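Local coordinates for STU0660 (Streptococcus thermophilus, PDB 3ZTH), which is a large Csn2-type Cas protein that takes part in CRISPR-mediated bacterial immunity, binds magnesium ions and probably acts through DNA binding, at residues 5-10 with 31-36; 90-95 with 154-159; 217-222 with 248-253. All blocks are in the same frame, centred on the assembly; numbering follows the deposited sequence.

From the N terminus, interaction 1 comes first. It closes a loop of 20 residues and ties the turn after strand 2-5 to helix 28-43. Interaction 2 closes a longer loop of 58 residues. It joins the link between helices 83-89 and 97-106 to helix 151-157, next to the third subunit. Interaction 3 spans 25 residues and brings helix 212-228 to the connection before strand 254-257. The three are in series: none nests in or crosses another. They do not touch. Nearest atoms are about 15 Å apart between interactions 1 and 2, and about 11 Å apart for interaction 3 with either of the others.

Interaction 1 (5-10 with 31-36); sequences VQHPYK and KYYTWQ
The hydroxyl OH of Y33 donates a hydrogen bond of 2.6 Å to the backbone O of Q6. This bond joins helix 28-43 to the hairpin loop between strands 2-5 and 13-16. The helix directly follows strand 20-24 of the central sheet, consistent with the P-loop NTPase-like fold of its family. Q6 O lies at the edge of the Y33 ring, in its plane. The donor is tilted 27° from the carbonyl plane of Q6. The side chain of Q6 is used elsewhere: its OE1 bonds to T61 N.

H7 and Y33 form an edge-to-face aromatic pair. The imidazole turns its edge toward the face of the tyrosine, with the ring centroids 5.4 Å apart. The two planes stand at 67°. H7 ND1, 4.1 Å from Y33 CE2, is buried here with no polar partner. Y33 CG is anti to the backbone N (chi1 170°), which extends the ring from the helix toward the loop.

F55 and I13 of the same chain also pack against Y33, and W174 of the second subunit brings a further ring to it. P8 meets Y33 from the opposite direction. Its CD lies 3.4 Å from Y33 CZ and 3.1 Å from Y33 OH, so the proline ring closes on the hydroxyl end of the tyrosine.

Interaction 2 (90-95 with 154-159); sequences MEYKKG and LLTKNF
Y92 carries the contact from 90-95, pressing its ring on L155 and T156 of 154-159. Just before it in the segment, E91 turns its carboxylate to K93 and not to the helix.

At Y92 the two backbones come closest, with the CA atoms of Y92 and T156 6.3 Å apart. With chi1 at -172° the ring swings out opposite the Y92 backbone N, and it stands at about a right angle to the L155 side chain. L155 CB sits over the centre of one ring face, 3.6 Å from the centroid and 7° off the normal, a clear CH-pi contact. L155 CD1 reaches farther along the ring to 3.5 Å from Y92 CE1. T156 comes at the edge instead: its OG1 is 3.1 Å from Y92 CE2, near the ring plane. That hydroxyl has its hydrogen bond to D152 O, one turn back in helix 151-157.

The contact thus joins a helix-to-helix connection to the last turn of helix 151-157. Strand 159-165 follows at once, and F159 pairs there antiparallel with a strand of the third subunit, so the sheet runs on across the interface. Y92 OH is held from two helices, by hydrogen bonds with D152 OD1 of helix 151-157 and R103 NE of helix 97-106.

K93 starts its side chain away from 154-159, and its NZ makes a salt bridge of 2.7 Å with E91 OE1. The lysine nitrogen meets that oxygen nearly in line with its C-O bond.

Interaction 3 (217-222 with 248-253); sequences IFYRQI and EENSRF
Y219 and N250 meet across this contact through polar atoms. N250 ND2 lies at the edge of the Y219 ring, near its plane, 2.6 Å from Y219 OH. The angle is too poor for a hydrogen bond, and so short a distance is best treated as doubtful. The amide plane is turned 48° from the ring plane. N250 CG stands between its backbone N and carbonyl carbon (chi1 69°), with the amide directed at the helix. The Y219 ring, trans about its first side-chain bond (chi1 177°), runs out to meet it.

Other polar bonds hold the asparagine from its own side. The side chain has a weak hydrogen bond from N250 ND2 to K245 O. In the backbone, N250 N is bonded to D247 OD1, and N250 O accepts from F253 N at 2.9 Å, which closes a tight turn before strand 254-257.

Packing completes the contact. Both residues are buried. Y219 touches K245, D247 and I20, and N250 rests on Q22, so the pair lies over strand 20-24.

Helix 212-228 carries Y219. It links the neighbouring parallel strands 199-204 and 232-237 as a beta-alpha-beta crossover. E212, its first residue, binds magnesium in a structure of this protein, though not in this chain; its side chain is about 10 Å from that of Y219. A helix packed on a largely parallel sheet fits the P-loop NTPase clan.

Interaction 1 (5-10 with 31-36)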
loop_
_atom_site.group_PDB
_atom_site.type_symbol
_atom_site.label_atom_id
_atom_site.label_comp_id
_atom_site.label_asym_id
_atom_site.label_seq_id
_atom_site.Cartn_x
_atom_site.Cartn_y
_atom_site.Cartn_z
ATOM N N VAL A 5 17.247 -17.854 30.583
ATOM C CA VAL A 5 16.455 -17.896 29.362
ATOM C C VAL A 5 15.483 -19.047 29.296
ATOM O O VAL A 5 15.843 -20.208 29.514
ATOM C CB VAL A 5 17.373 -17.954 28.117
ATOM C CG1 VAL A 5 16.544 -17.824 26.844
ATOM C CG2 VAL A 5 18.413 -16.848 28.198
ATOM N N GLN A 6 14.244 -18.714 28.962
ATOM C CA GLN A 6 13.200 -19.706 28.860
ATOM C C GLN A 6 13.436 -20.711 27.740
ATOM O O GLN A 6 13.782 -20.354 26.609
ATOM C CB GLN A 6 11.861 -19.022 28.653
ATOM C CG GLN A 6 10.690 -19.891 29.055
ATOM C CD GLN A 6 9.405 -19.109 29.108
ATOM O OE1 GLN A 6 9.374 -17.972 29.600
ATOM N NE2 GLN A 6 8.325 -19.712 28.612
ATOM N N HIS A 7 13.233 -21.978 28.077
ATOM C CA HIS A 7 13.393 -23.080 27.146
ATOM C C HIS A 7 12.020 -23.720 26.988
ATOM O O HIS A 7 11.312 -23.924 27.968
ATOM C CB HIS A 7 14.364 -24.103 27.724
ATOM C CG HIS A 7 14.701 -25.216 26.783
ATOM N ND1 HIS A 7 15.719 -25.126 25.860
ATOM C CD2 HIS A 7 14.152 -26.443 26.620
ATOM C CE1 HIS A 7 15.786 -26.251 25.170
ATOM N NE2 HIS A 7 14.846 -27.067 25.613
ATOM N N PRO A 8 11.632 -24.065 25.755
ATOM C CA PRO A 8 10.322 -24.683 25.522
ATOM C C PRO A 8 9.912 -25.864 26.411
ATOM O O PRO A 8 8.743 -25.979 26.763
ATOM C CB PRO A 8 10.365 -25.044 24.034
ATOM C CG PRO A 8 11.820 -25.209 23.755
ATOM C CD PRO A 8 12.425 -24.052 24.519
ATOM N N TYR A 9 10.832 -26.745 26.787
ATOM C CA TYR A 9 10.410 -27.860 27.633
ATOM C C TYR A 9 11.331 -28.276 28.776
ATOM O O TYR A 9 11.036 -29.228 29.503
ATOM C CB TYR A 9 10.067 -29.088 26.773
ATOM C CG TYR A 9 10.678 -29.112 25.384
ATOM C CD1 TYR A 9 12.049 -29.317 25.195
ATOM C CD2 TYR A 9 9.874 -28.950 24.252
ATOM C CE1 TYR A 9 12.607 -29.363 23.903
ATOM C CE2 TYR A 9 10.416 -28.991 22.959
ATOM C CZ TYR A 9 11.781 -29.199 22.790
ATOM O OH TYR A 9 12.308 -29.246 21.512
ATOM N N LYS A 10 12.435 -27.561 28.951
ATOM C CA LYS A 10 13.366 -27.878 30.021
ATOM C C LYS A 10 13.609 -26.671 30.918
ATOM O O LYS A 10 12.997 -25.616 30.745
ATOM C CB LYS A 10 14.695 -28.347 29.433
ATOM C CG LYS A 10 14.602 -29.609 28.597
ATOM C CD LYS A 10 15.989 -30.058 28.183
ATOM C CE LYS A 10 15.978 -31.439 27.553
ATOM N NZ LYS A 10 17.377 -31.899 27.291
ATOM N N LYS A 31 22.894 -23.292 21.361
ATOM C CA LYS A 31 23.500 -21.965 21.236
ATOM C C LYS A 31 22.634 -21.135 20.310
ATOM O O LYS A 31 22.330 -19.974 20.588
ATOM C CB LYS A 31 24.931 -22.043 20.662
ATOM C CG LYS A 31 25.944 -22.674 21.622
ATOM C CD LYS A 31 27.405 -22.452 21.213
ATOM C CE LYS A 31 27.793 -23.270 20.001
ATOM N NZ LYS A 31 29.242 -23.122 19.716
ATOM N N TYR A 32 22.209 -21.754 19.217
ATOM C CA TYR A 32 21.392 -21.055 18.246
ATOM C C TYR A 32 20.057 -20.634 18.828
ATOM O O TYR A 32 19.596 -19.517 18.597
ATOM C CB TYR A 32 21.170 -21.922 17.005
ATOM C CG TYR A 32 20.566 -21.142 15.861
ATOM C CD1 TYR A 32 21.378 -20.443 14.972
ATOM C CD2 TYR A 32 19.187 -21.075 15.683
ATOM C CE1 TYR A 32 20.838 -19.698 13.935
ATOM C CE2 TYR A 32 18.630 -20.331 14.648
ATOM C CZ TYR A 32 19.466 -19.643 13.774
ATOM O OH TYR A 32 18.937 -18.911 12.730
ATOM N N TYR A 33 19.435 -21.539 19.574
ATOM C CA TYR A 33 18.157 -21.262 20.200
ATOM C C TYR A 33 18.311 -20.099 21.175
ATOM O O TYR A 33 17.472 -19.208 21.227
ATOM C CB TYR A 33 17.657 -22.490 20.957
ATOM C CG TYR A 33 16.463 -22.177 21.815
ATOM C CD1 TYR A 33 15.190 -22.085 21.260
ATOM C CD2 TYR A 33 16.611 -21.905 23.176
ATOM C CE1 TYR A 33 14.080 -21.723 22.042
ATOM C CE2 TYR A 33 15.514 -21.542 23.966
ATOM C CZ TYR A 33 14.253 -21.454 23.389
ATOM O OH TYR A 33 13.168 -21.108 24.157
ATOM N N THR A 34 19.386 -20.125 21.952
ATOM C CA THR A 34 19.648 -19.084 22.925
ATOM C C THR A 34 19.793 -17.751 22.196
ATOM O O THR A 34 19.257 -16.728 22.645
ATOM C CB THR A 34 20.911 -19.401 23.726
ATOM O OG1 THR A 34 20.781 -20.704 24.309
ATOM C CG2 THR A 34 21.107 -18.388 24.838
ATOM N N TRP A 35 20.491 -17.768 21.060
ATOM C CA TRP A 35 20.660 -16.551 20.260
ATOM C C TRP A 35 19.312 -16.054 19.718
ATOM O O TRP A 35 19.029 -14.857 19.736
ATOM C CB TRP A 35 21.601 -16.789 19.067
ATOM C CG TRP A 35 21.594 -15.623 18.125
ATOM C CD1 TRP A 35 22.178 -14.407 18.331
ATOM C CD2 TRP A 35 20.837 -15.498 16.911
ATOM N NE1 TRP A 35 21.823 -13.530 17.336
ATOM C CE2 TRP A 35 21.002 -14.169 16.451
ATOM C CE3 TRP A 35 20.029 -16.375 16.173
ATOM C CZ2 TRP A 35 20.389 -13.693 15.283
ATOM C CZ3 TRP A 35 19.416 -15.904 15.009
ATOM C CH2 TRP A 35 19.600 -14.572 14.577
ATOM N N GLN A 36 18.490 -16.974 19.228
ATOM C CA GLN A 36 17.192 -16.614 18.659
ATOM C C GLN A 36 16.285 -15.932 19.679
ATOM O O GLN A 36 15.604 -14.962 19.366
ATOM C CB GLN A 36 16.505 -17.868 18.099
ATOM C CG GLN A 36 15.216 -17.611 17.316
ATOM C CD GLN A 36 15.446 -16.817 16.037
ATOM O OE1 GLN A 36 15.358 -15.583 16.035
ATOM N NE2 GLN A 36 15.758 -17.521 14.943
#

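Interaction 2 (90-95 with 154-159)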
loop_
_atom_site.group_PDB
_atom_site.type_symbol
_atom_site.label_atom_id
_atom_site.label_comp_id
_atom_site.label_asym_id
_atom_site.label_seq_id
_atom_site.Cartn_x
_atom_site.Cartn_y
_atom_site.Cartn_z
HETATM N N MSE A 90 25.006 1.428 10.070
HETATM C CA MSE A 90 25.679 2.662 9.687
HETATM C C MSE A 90 24.893 3.505 8.679
HETATM O O MSE A 90 25.361 4.545 8.214
HETATM C CB MSE A 90 27.084 2.336 9.180
HETATM C CG MSE A 90 27.958 1.800 10.305
HETATM SE SE MSE A 90 29.751 1.286 9.828
HETATM C CE MSE A 90 30.612 3.020 9.957
ATOM N N GLU A 91 23.689 3.050 8.354
ATOM C CA GLU A 91 22.822 3.784 7.447
ATOM C C GLU A 91 21.838 4.556 8.329
ATOM O O GLU A 91 21.523 4.132 9.444
ATOM C CB GLU A 91 22.075 2.823 6.520
ATOM C CG GLU A 91 22.996 1.990 5.640
ATOM C CD GLU A 91 22.241 0.955 4.810
ATOM O OE1 GLU A 91 21.273 0.361 5.339
ATOM O OE2 GLU A 91 22.623 0.725 3.639
ATOM N N TYR A 92 21.367 5.697 7.841
ATOM C CA TYR A 92 20.441 6.508 8.612
ATOM C C TYR A 92 19.015 6.003 8.448
ATOM O O TYR A 92 18.325 6.357 7.496
ATOM C CB TYR A 92 20.541 7.968 8.177
ATOM C CG TYR A 92 19.755 8.917 9.042
ATOM C CD1 TYR A 92 20.319 9.459 10.195
ATOM C CD2 TYR A 92 18.443 9.272 8.721
ATOM C CE1 TYR A 92 19.598 10.334 11.011
ATOM C CE2 TYR A 92 17.712 10.148 9.530
ATOM C CZ TYR A 92 18.299 10.677 10.673
ATOM O OH TYR A 92 17.608 11.559 11.473
ATOM N N LYS A 93 18.590 5.153 9.374
ATOM C CA LYS A 93 17.242 4.601 9.356
ATOM C C LYS A 93 16.741 4.585 10.784
ATOM O O LYS A 93 17.485 4.883 11.716
ATOM C CB LYS A 93 17.233 3.168 8.827
ATOM C CG LYS A 93 17.644 2.990 7.381
ATOM C CD LYS A 93 17.777 1.495 7.086
ATOM C CE LYS A 93 18.342 1.213 5.696
ATOM N NZ LYS A 93 18.624 -0.246 5.509
ATOM N N LYS A 94 15.476 4.228 10.953
ATOM C CA LYS A 94 14.890 4.167 12.281
ATOM C C LYS A 94 15.620 3.172 13.181
ATOM O O LYS A 94 15.751 1.993 12.847
ATOM C CB LYS A 94 13.417 3.770 12.187
ATOM C CG LYS A 94 12.783 3.466 13.535
ATOM C CD LYS A 94 11.343 3.002 13.387
ATOM C CE LYS A 94 10.712 2.714 14.743
ATOM N NZ LYS A 94 9.245 2.447 14.619
ATOM N N GLY A 95 16.108 3.663 14.313
ATOM C CA GLY A 95 16.781 2.811 15.280
ATOM C C GLY A 95 18.210 2.346 15.063
ATOM O O GLY A 95 18.752 1.653 15.926
ATOM N N LEU A 154 16.422 15.659 5.793
ATOM C CA LEU A 154 17.562 15.742 4.883
ATOM C C LEU A 154 18.442 14.494 4.979
ATOM O O LEU A 154 18.850 13.924 3.964
ATOM C CB LEU A 154 18.417 16.971 5.202
ATOM C CG LEU A 154 18.137 18.261 4.435
ATOM C CD1 LEU A 154 19.247 19.256 4.733
ATOM C CD2 LEU A 154 18.077 17.981 2.938
ATOM N N LEU A 155 18.746 14.086 6.205
ATOM C CA LEU A 155 19.573 12.911 6.420
ATOM C C LEU A 155 18.905 11.665 5.858
ATOM O O LEU A 155 19.579 10.745 5.393
ATOM C CB LEU A 155 19.840 12.721 7.919
ATOM C CG LEU A 155 20.780 13.744 8.558
ATOM C CD1 LEU A 155 20.903 13.489 10.044
ATOM C CD2 LEU A 155 22.132 13.649 7.892
ATOM N N THR A 156 17.577 11.648 5.889
ATOM C CA THR A 156 16.817 10.506 5.413
ATOM C C THR A 156 16.661 10.422 3.900
ATOM O O THR A 156 16.470 9.334 3.361
ATOM C CB THR A 156 15.400 10.492 6.029
ATOM O OG1 THR A 156 15.485 10.637 7.451
ATOM C CG2 THR A 156 14.697 9.182 5.710
ATOM N N LYS A 157 16.755 11.553 3.208
ATOM C CA LYS A 157 16.551 11.551 1.759
ATOM C C LYS A 157 17.677 12.053 0.859
ATOM O O LYS A 157 17.770 11.644 -0.297
ATOM C CB LYS A 157 15.294 12.360 1.430
ATOM C CG LYS A 157 14.021 11.876 2.116
ATOM C CD LYS A 157 13.458 10.640 1.438
ATOM C CE LYS A 157 12.093 10.288 1.995
ATOM N NZ LYS A 157 11.449 9.221 1.175
ATOM N N ASN A 158 18.525 12.936 1.373
ATOM C CA ASN A 158 19.584 13.507 0.550
ATOM C C ASN A 158 21.015 13.176 0.952
ATOM O O ASN A 158 21.962 13.696 0.367
ATOM C CB ASN A 158 19.394 15.019 0.500
ATOM C CG ASN A 158 18.021 15.402 -0.010
ATOM O OD1 ASN A 158 17.737 15.290 -1.204
ATOM N ND2 ASN A 158 17.154 15.831 0.892
ATOM N N PHE A 159 21.172 12.310 1.946
ATOM C CA PHE A 159 22.493 11.915 2.396
ATOM C C PHE A 159 22.647 10.408 2.424
ATOM O O PHE A 159 21.720 9.674 2.775
ATOM C CB PHE A 159 22.775 12.483 3.781
ATOM C CG PHE A 159 23.090 13.945 3.774
ATOM C CD1 PHE A 159 24.204 14.424 3.086
ATOM C CD2 PHE A 159 22.280 14.850 4.455
ATOM C CE1 PHE A 159 24.507 15.782 3.080
ATOM C CE2 PHE A 159 22.575 16.217 4.456
ATOM C CZ PHE A 159 23.690 16.681 3.768
#

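Interaction 3 (217-222 with 248-253)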
loop_
_atom_site.group_PDB
_atom_site.type_symbol
_atom_site.label_atom_id
_atom_site.label_comp_id
_atom_site.label_asym_id
_atom_site.label_seq_id
_atom_site.Cartn_x
_atom_site.Cartn_y
_atom_site.Cartn_z
ATOM N N ILE A 217 42.814 -7.974 17.195
ATOM C CA ILE A 217 42.757 -6.523 17.099
ATOM C C ILE A 217 41.348 -6.045 17.479
ATOM O O ILE A 217 41.177 -5.092 18.254
ATOM C CB ILE A 217 43.099 -6.055 15.659
ATOM C CG1 ILE A 217 44.582 -6.312 15.379
ATOM C CG2 ILE A 217 42.748 -4.579 15.479
ATOM C CD1 ILE A 217 45.016 -5.963 13.958
ATOM N N PHE A 218 40.345 -6.719 16.926
ATOM C CA PHE A 218 38.943 -6.412 17.198
ATOM C C PHE A 218 38.609 -6.593 18.679
ATOM O O PHE A 218 37.905 -5.774 19.276
ATOM C CB PHE A 218 38.052 -7.326 16.353
ATOM C CG PHE A 218 36.664 -7.500 16.896
ATOM C CD1 PHE A 218 35.695 -6.524 16.695
ATOM C CD2 PHE A 218 36.332 -8.638 17.634
ATOM C CE1 PHE A 218 34.414 -6.674 17.223
ATOM C CE2 PHE A 218 35.059 -8.798 18.166
ATOM C CZ PHE A 218 34.093 -7.815 17.961
ATOM N N TYR A 219 39.120 -7.670 19.267
ATOM C CA TYR A 219 38.864 -7.971 20.675
ATOM C C TYR A 219 39.475 -6.948 21.628
ATOM O O TYR A 219 38.883 -6.632 22.663
ATOM C CB TYR A 219 39.363 -9.385 21.010
ATOM C CG TYR A 219 39.216 -9.769 22.468
ATOM C CD1 TYR A 219 37.961 -10.040 23.018
ATOM C CD2 TYR A 219 40.332 -9.859 23.299
ATOM C CE1 TYR A 219 37.825 -10.391 24.360
ATOM C CE2 TYR A 219 40.207 -10.211 24.631
ATOM C CZ TYR A 219 38.954 -10.476 25.159
ATOM O OH TYR A 219 38.842 -10.830 26.489
ATOM N N ARG A 220 40.658 -6.437 21.292
ATOM C CA ARG A 220 41.285 -5.417 22.135
ATOM C C ARG A 220 40.400 -4.174 22.109
ATOM O O ARG A 220 40.193 -3.520 23.128
ATOM C CB ARG A 220 42.678 -5.062 21.632
ATOM C CG ARG A 220 43.702 -6.149 21.847
ATOM C CD ARG A 220 45.052 -5.752 21.265
ATOM N NE ARG A 220 45.991 -6.872 21.281
ATOM C CZ ARG A 220 46.417 -7.478 22.385
ATOM N NH1 ARG A 220 45.994 -7.069 23.579
ATOM N NH2 ARG A 220 47.251 -8.510 22.292
ATOM N N GLN A 221 39.868 -3.860 20.934
ATOM C CA GLN A 221 38.990 -2.710 20.789
ATOM C C GLN A 221 37.761 -2.838 21.674
ATOM O O GLN A 221 37.430 -1.899 22.396
ATOM C CB GLN A 221 38.577 -2.533 19.329
ATOM C CG GLN A 221 39.662 -1.890 18.482
ATOM C CD GLN A 221 39.370 -1.928 16.993
ATOM O OE1 GLN A 221 38.234 -1.737 16.560
ATOM N NE2 GLN A 221 40.407 -2.163 16.197
ATOM N N ILE A 222 37.084 -3.986 21.655
ATOM C CA ILE A 222 35.907 -4.106 22.505
ATOM C C ILE A 222 36.267 -4.079 23.991
ATOM O O ILE A 222 35.481 -3.598 24.804
ATOM C CB ILE A 222 35.051 -5.369 22.183
ATOM C CG1 ILE A 222 35.819 -6.648 22.469
ATOM C CG2 ILE A 222 34.610 -5.338 20.728
ATOM C CD1 ILE A 222 34.984 -7.877 22.168
ATOM N N GLU A 248 41.560 -13.071 33.562
ATOM C CA GLU A 248 40.981 -12.984 34.901
ATOM C C GLU A 248 39.642 -12.256 34.969
ATOM O O GLU A 248 38.762 -12.640 35.736
ATOM C CB GLU A 248 41.957 -12.312 35.880
ATOM C CG GLU A 248 42.845 -13.281 36.662
ATOM C CD GLU A 248 42.051 -14.319 37.476
ATOM O OE1 GLU A 248 40.800 -14.374 37.361
ATOM O OE2 GLU A 248 42.687 -15.091 38.230
ATOM N N GLU A 249 39.484 -11.215 34.164
ATOM C CA GLU A 249 38.263 -10.432 34.174
ATOM C C GLU A 249 37.034 -11.076 33.551
ATOM O O GLU A 249 35.965 -11.063 34.155
ATOM C CB GLU A 249 38.511 -9.081 33.502
ATOM C CG GLU A 249 39.669 -8.322 34.114
ATOM C CD GLU A 249 39.608 -8.320 35.635
ATOM O OE1 GLU A 249 38.608 -7.808 36.192
ATOM O OE2 GLU A 249 40.558 -8.837 36.273
ATOM N N ASN A 250 37.183 -11.637 32.353
ATOM C CA ASN A 250 36.056 -12.234 31.641
ATOM C C ASN A 250 35.819 -13.724 31.870
ATOM O O ASN A 250 34.814 -14.267 31.430
ATOM C CB ASN A 250 36.210 -11.990 30.136
ATOM C CG ASN A 250 37.380 -12.769 29.521
ATOM O OD1 ASN A 250 37.947 -13.677 30.138
ATOM N ND2 ASN A 250 37.732 -12.420 28.291
ATOM N N SER A 251 36.740 -14.378 32.558
ATOM C CA SER A 251 36.639 -15.813 32.824
ATOM C C SER A 251 35.256 -16.348 33.236
ATOM O O SER A 251 34.746 -17.306 32.651
ATOM C CB SER A 251 37.660 -16.193 33.893
ATOM O OG SER A 251 37.777 -17.596 33.982
ATOM N N ARG A 252 34.663 -15.738 34.256
ATOM C CA ARG A 252 33.365 -16.155 34.766
ATOM C C ARG A 252 32.216 -15.963 33.777
ATOM O O ARG A 252 31.146 -16.549 33.933
ATOM C CB ARG A 252 33.062 -15.401 36.065
ATOM C CG ARG A 252 33.901 -15.877 37.251
ATOM C CD ARG A 252 33.597 -15.103 38.537
ATOM N NE ARG A 252 34.026 -13.706 38.455
ATOM C CZ ARG A 252 33.201 -12.660 38.406
ATOM N NH1 ARG A 252 31.884 -12.845 38.433
ATOM N NH2 ARG A 252 33.696 -11.427 38.322
ATOM N N PHE A 253 32.436 -15.156 32.748
ATOM C CA PHE A 253 31.391 -14.907 31.777
ATOM C C PHE A 253 31.514 -15.747 30.514
ATOM O O PHE A 253 30.853 -15.483 29.502
ATOM C CB PHE A 253 31.346 -13.414 31.480
ATOM C CG PHE A 253 31.282 -12.590 32.725
ATOM C CD1 PHE A 253 30.231 -12.766 33.629
ATOM C CD2 PHE A 253 32.316 -11.719 33.058
ATOM C CE1 PHE A 253 30.216 -12.096 34.849
ATOM C CE2 PHE A 253 32.312 -11.041 34.280
ATOM C CZ PHE A 253 31.264 -11.229 35.176
#